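PDB 6HXP: citryl-CoA lyase from Hydrogenobacter thermophilus, which probably cleaves citryl-CoA into acetyl-CoA and oxaloacetate, the cleavage half of the ATP citrate lyase reaction. Local coordinates for residues E174-G177 / K183-L186. Sequence-based numbering, arbitrary orientation.
Sequences EEIG and KLVL. With COA (coenzyme A), chain B.
The side chains of Ile-176 and Leu-184 meet through methyl groups, with CG2 of Ile-176 lying 3.5 Å from CD1 of Leu-184, slightly inside ordinary van der Waals distance. The same CG2 is 3.9 Å from CB of Leu-184, so it rests against the base as well as one branch of the leucine. CD1 has a second neighbour: it stands 3.6 Å from C4A of coenzyme A, almost perpendicular to the adenine plane. With a contact on each of two sides, and an angle of about 119° from Ile-176 CG2 through this methyl to C4A, Leu-184 lies between helix and cofactor. CD2 sits over the same ring face, 3.6 Å from N7A of coenzyme A, and both methyls thus approach the adenine in CH-pi fashion. An alanine in place of Leu-184 would probably leave this adenine face without its two-methyl support and open a gap beside Ile-176. Placing CG2 of Ile-176 anti to the backbone N turns this methyl to the leucine, while the chi1 of Leu-184, -95° and well off a staggered value, sets both of its methyls over the adenine.

Within the citrate synthase fold, the chain leaves helix 164-180 and doubles back along its last turns before entering helix 188-198. The closeness of this return is measured at Gly-177 CA and Lys-183 CA, 4.1 Å apart, although no hydrogen bond joins the two segments. Instead, the loop is held from other directions: Val-185 makes backbone bonds with Gly-138, and Lys-183 NZ reaches the carbonyl O of Asp-144. Ile-176 is itself packed against Val-124 of helix 120-129 and against Ile-134 and Tyr-137, whose backbone carbonyls bind coenzyme A. At the end of the helix, Lys-180 NZ also hydrogen-bonds the cofactor.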
ATOM      1  N   GLU A 174      -1.713  -2.555  38.944  1.00 37.41           N
ATOM      2  CA  GLU A 174      -1.494  -2.365  40.382  1.00 38.20           C
ATOM      3  C   GLU A 174      -0.354  -3.258  40.865  1.00 43.58           C
ATOM      4  O   GLU A 174       0.521  -2.801  41.630  1.00 44.61           O
ATOM      5  CB  GLU A 174      -2.805  -2.660  41.134  1.00 40.49           C
ATOM      6  CG  GLU A 174      -2.726  -2.549  42.645  1.00 57.63           C
ATOM      7  CD  GLU A 174      -4.065  -2.575  43.360  1.00 96.31           C
ATOM      8  OE1 GLU A 174      -5.034  -3.142  42.802  1.00 91.97           O
ATOM      9  OE2 GLU A 174      -4.136  -2.053  44.497  1.00 99.29           O
ATOM     10  N   GLU A 175      -0.334  -4.518  40.406  1.00 40.24           N
ATOM     11  CA  GLU A 175       0.719  -5.466  40.792  1.00 40.94           C
ATOM     12  C   GLU A 175       2.096  -5.088  40.237  1.00 46.17           C
ATOM     13  O   GLU A 175       3.104  -5.304  40.931  1.00 45.18           O
ATOM     14  CB  GLU A 175       0.337  -6.884  40.363  1.00 42.41           C
ATOM     15  CG  GLU A 175       1.286  -7.969  40.823  1.00 49.49           C
ATOM     16  CD  GLU A 175       1.438  -8.090  42.331  1.00 63.30           C
ATOM     17  OE1 GLU A 175       0.496  -7.731  43.078  1.00 52.47           O
ATOM     18  OE2 GLU A 175       2.507  -8.568  42.762  1.00 50.21           O
ATOM     19  N   ILE A 176       2.166  -4.550  39.009  1.00 43.69           N
ATOM     20  CA  ILE A 176       3.457  -4.103  38.465  1.00 44.48           C
ATOM     21  C   ILE A 176       4.008  -3.007  39.391  1.00 50.14           C
ATOM     22  O   ILE A 176       5.186  -3.055  39.768  1.00 50.88           O
ATOM     23  CB  ILE A 176       3.357  -3.616  36.995  1.00 46.60           C
ATOM     24  CG1 ILE A 176       2.989  -4.760  36.037  1.00 46.13           C
ATOM     25  CG2 ILE A 176       4.687  -3.002  36.557  1.00 48.45           C
ATOM     26  CD1 ILE A 176       2.472  -4.242  34.669  1.00 42.90           C
ATOM     27  N   GLY A 177       3.141  -2.072  39.790  1.00 47.11           N
ATOM     28  CA  GLY A 177       3.497  -0.991  40.709  1.00 48.77           C
ATOM     29  C   GLY A 177       4.013  -1.488  42.032  1.00 53.06           C
ATOM     30  O   GLY A 177       5.002  -0.956  42.553  1.00 52.01           O
ATOM     31  N   LYS A 183       4.878   3.002  39.634  1.00 63.37           N
ATOM     32  CA  LYS A 183       3.643   2.714  38.913  1.00 63.28           C
ATOM     33  C   LYS A 183       3.836   2.745  37.397  1.00 64.72           C
ATOM     34  O   LYS A 183       4.525   3.627  36.887  1.00 66.49           O
ATOM     35  CB  LYS A 183       2.538   3.692  39.360  1.00 66.98           C
ATOM     36  CG  LYS A 183       1.128   3.152  39.169  1.00 82.66           C
ATOM     37  CD  LYS A 183       0.090   4.109  39.734  1.00 92.82           C
ATOM     38  CE  LYS A 183      -1.310   3.535  39.745  1.00108.40           C
ATOM     39  NZ  LYS A 183      -1.766   3.069  38.396  1.00117.01           N
ATOM     40  N   LEU A 184       3.284   1.729  36.691  1.00 56.98           N
ATOM     41  CA  LEU A 184       3.275   1.615  35.228  1.00 54.04           C
ATOM     42  C   LEU A 184       1.780   1.533  34.860  1.00 52.07           C
ATOM     43  O   LEU A 184       1.126   0.546  35.177  1.00 52.72           O
ATOM     44  CB  LEU A 184       3.980   0.351  34.721  1.00 54.95           C
ATOM     45  CG  LEU A 184       5.438   0.488  34.325  1.00 62.81           C
ATOM     46  CD1 LEU A 184       6.061  -0.861  34.196  1.00 64.47           C
ATOM     47  CD2 LEU A 184       5.583   1.228  33.030  1.00 66.83           C
ATOM     48  N   VAL A 185       1.281   2.521  34.147  1.00 40.17           N
ATOM     49  CA  VAL A 185      -0.159   2.607  33.868  1.00 35.59           C
ATOM     50  C   VAL A 185      -0.643   1.565  32.894  1.00 34.91           C
ATOM     51  O   VAL A 185       0.082   1.187  31.968  1.00 35.67           O
ATOM     52  CB  VAL A 185      -0.542   4.034  33.382  1.00 36.38           C
ATOM     53  CG1 VAL A 185      -0.058   5.114  34.357  1.00 38.86           C
ATOM     54  CG2 VAL A 185      -0.054   4.306  31.974  1.00 35.11           C
ATOM     55  N   LEU A 186      -1.922   1.218  33.014  1.00 31.19           N
ATOM     56  CA  LEU A 186      -2.634   0.463  31.977  1.00 28.89           C
ATOM     57  C   LEU A 186      -2.890   1.527  30.898  1.00 29.93           C
ATOM     58  O   LEU A 186      -3.644   2.464  31.135  1.00 28.69           O
ATOM     59  CB  LEU A 186      -3.952  -0.093  32.516  1.00 28.67           C
ATOM     60  CG  LEU A 186      -4.858  -0.759  31.466  1.00 28.97           C
ATOM     61  CD1 LEU A 186      -4.211  -1.965  30.863  1.00 27.80           C
ATOM     62  CD2 LEU A 186      -6.193  -1.144  32.068  1.00 30.35           C
TER
HETATM   63  N1A COA B 300       6.407  -4.050  31.221  0.73121.98           N
HETATM   64  C2A COA B 300       7.454  -4.239  32.034  0.73122.09           C
HETATM   65  N3A COA B 300       8.427  -3.381  32.359  0.73122.41           N
HETATM   66  C4A COA B 300       8.260  -2.204  31.741  0.73123.10           C
HETATM   67  C5A COA B 300       7.237  -1.864  30.869  0.73122.76           C
HETATM   68  C6A COA B 300       6.263  -2.850  30.613  0.73121.89           C
HETATM   69  N6A COA B 300       5.202  -2.654  29.827  0.73121.23           N
HETATM   70  N7A COA B 300       7.376  -0.555  30.437  0.73123.11           N
HETATM   71  C8A COA B 300       8.452  -0.136  31.056  0.73123.70           C
HETATM   72  N9A COA B 300       9.034  -1.076  31.867  0.73124.16           N
HETATM   73  C1B COA B 300      10.176  -0.903  32.766  0.73125.09           C
HETATM   74  C2B COA B 300      11.195   0.172  32.348  0.73125.60           C
HETATM   75  O2B COA B 300      12.311  -0.430  31.702  0.73125.44           O
HETATM   76  C3B COA B 300      11.571   0.755  33.707  0.73126.66           C
HETATM   77  O3B COA B 300      12.468  -0.143  34.400  0.73127.99           O
HETATM   78  P3B COA B 300      13.574   0.269  35.517  0.73128.04           P
HETATM   79  O7A COA B 300      13.632   1.751  35.717  0.73128.02           O
HETATM   80  O8A COA B 300      13.186  -0.484  36.794  0.73127.15           O
HETATM   81  O9A COA B 300      14.899  -0.314  35.009  0.73128.20           O
HETATM   82  C4B COA B 300      10.246   0.713  34.459  0.73126.10           C
HETATM   83  O4B COA B 300       9.679  -0.548  34.047  0.73125.40           O
HETATM   84  C5B COA B 300       9.260   1.814  34.154  0.73126.21           C
HETATM   85  O5B COA B 300       9.925   3.093  34.101  0.73126.37           O
HETATM   86  P1A COA B 300       9.309   4.331  33.249  0.73126.57           P
HETATM   87  O1A COA B 300      10.264   5.462  33.216  0.73127.39           O
HETATM   88  O2A COA B 300       7.962   4.660  33.894  0.73126.44           O
HETATM   89  O3A COA B 300       9.008   3.797  31.779  0.73125.25           O
HETATM   90  P2A COA B 300       9.644   4.129  30.358  0.73124.61           P
HETATM   91  O4A COA B 300       9.707   5.594  30.148  0.73125.00           O
HETATM   92  O5A COA B 300      11.011   3.441  30.323  0.73124.93           O
HETATM   93  O6A COA B 300       8.747   3.365  29.227  0.73123.02           O
HETATM   94  CBP COA B 300       7.410   3.254  27.196  0.73119.32           C
HETATM   95  CCP COA B 300       7.860   4.113  28.373  0.73121.15           C
HETATM   96  CDP COA B 300       6.089   3.830  26.663  0.73119.16           C
HETATM   97  CEP COA B 300       8.475   3.357  26.095  0.73119.21           C
HETATM   98  CAP COA B 300       7.221   1.760  27.567  0.73117.82           C
HETATM   99  OAP COA B 300       6.637   1.564  28.846  0.73117.39           O
HETATM  100  C9P COA B 300       6.469   0.953  26.513  0.73116.64           C
HETATM  101  O9P COA B 300       7.053   0.534  25.517  0.73116.92           O
HETATM  102  N8P COA B 300       5.180   0.703  26.758  0.73115.02           N
HETATM  103  C7P COA B 300       4.375  -0.186  25.929  0.73113.39           C
HETATM  104  C6P COA B 300       4.715  -1.644  26.170  0.73111.92           C
HETATM  105  C5P COA B 300       4.157  -2.552  25.100  0.73110.82           C
HETATM  106  O5P COA B 300       2.949  -2.604  24.878  0.73110.14           O
HETATM  107  N4P COA B 300       5.051  -3.302  24.453  0.73110.50           N
HETATM  108  C3P COA B 300       4.736  -4.571  23.811  0.73110.24           C
HETATM  109  C2P COA B 300       3.946  -4.432  22.523  0.73110.22           C
HETATM  110  S1P COA B 300       4.893  -3.348  21.420  0.73111.08           S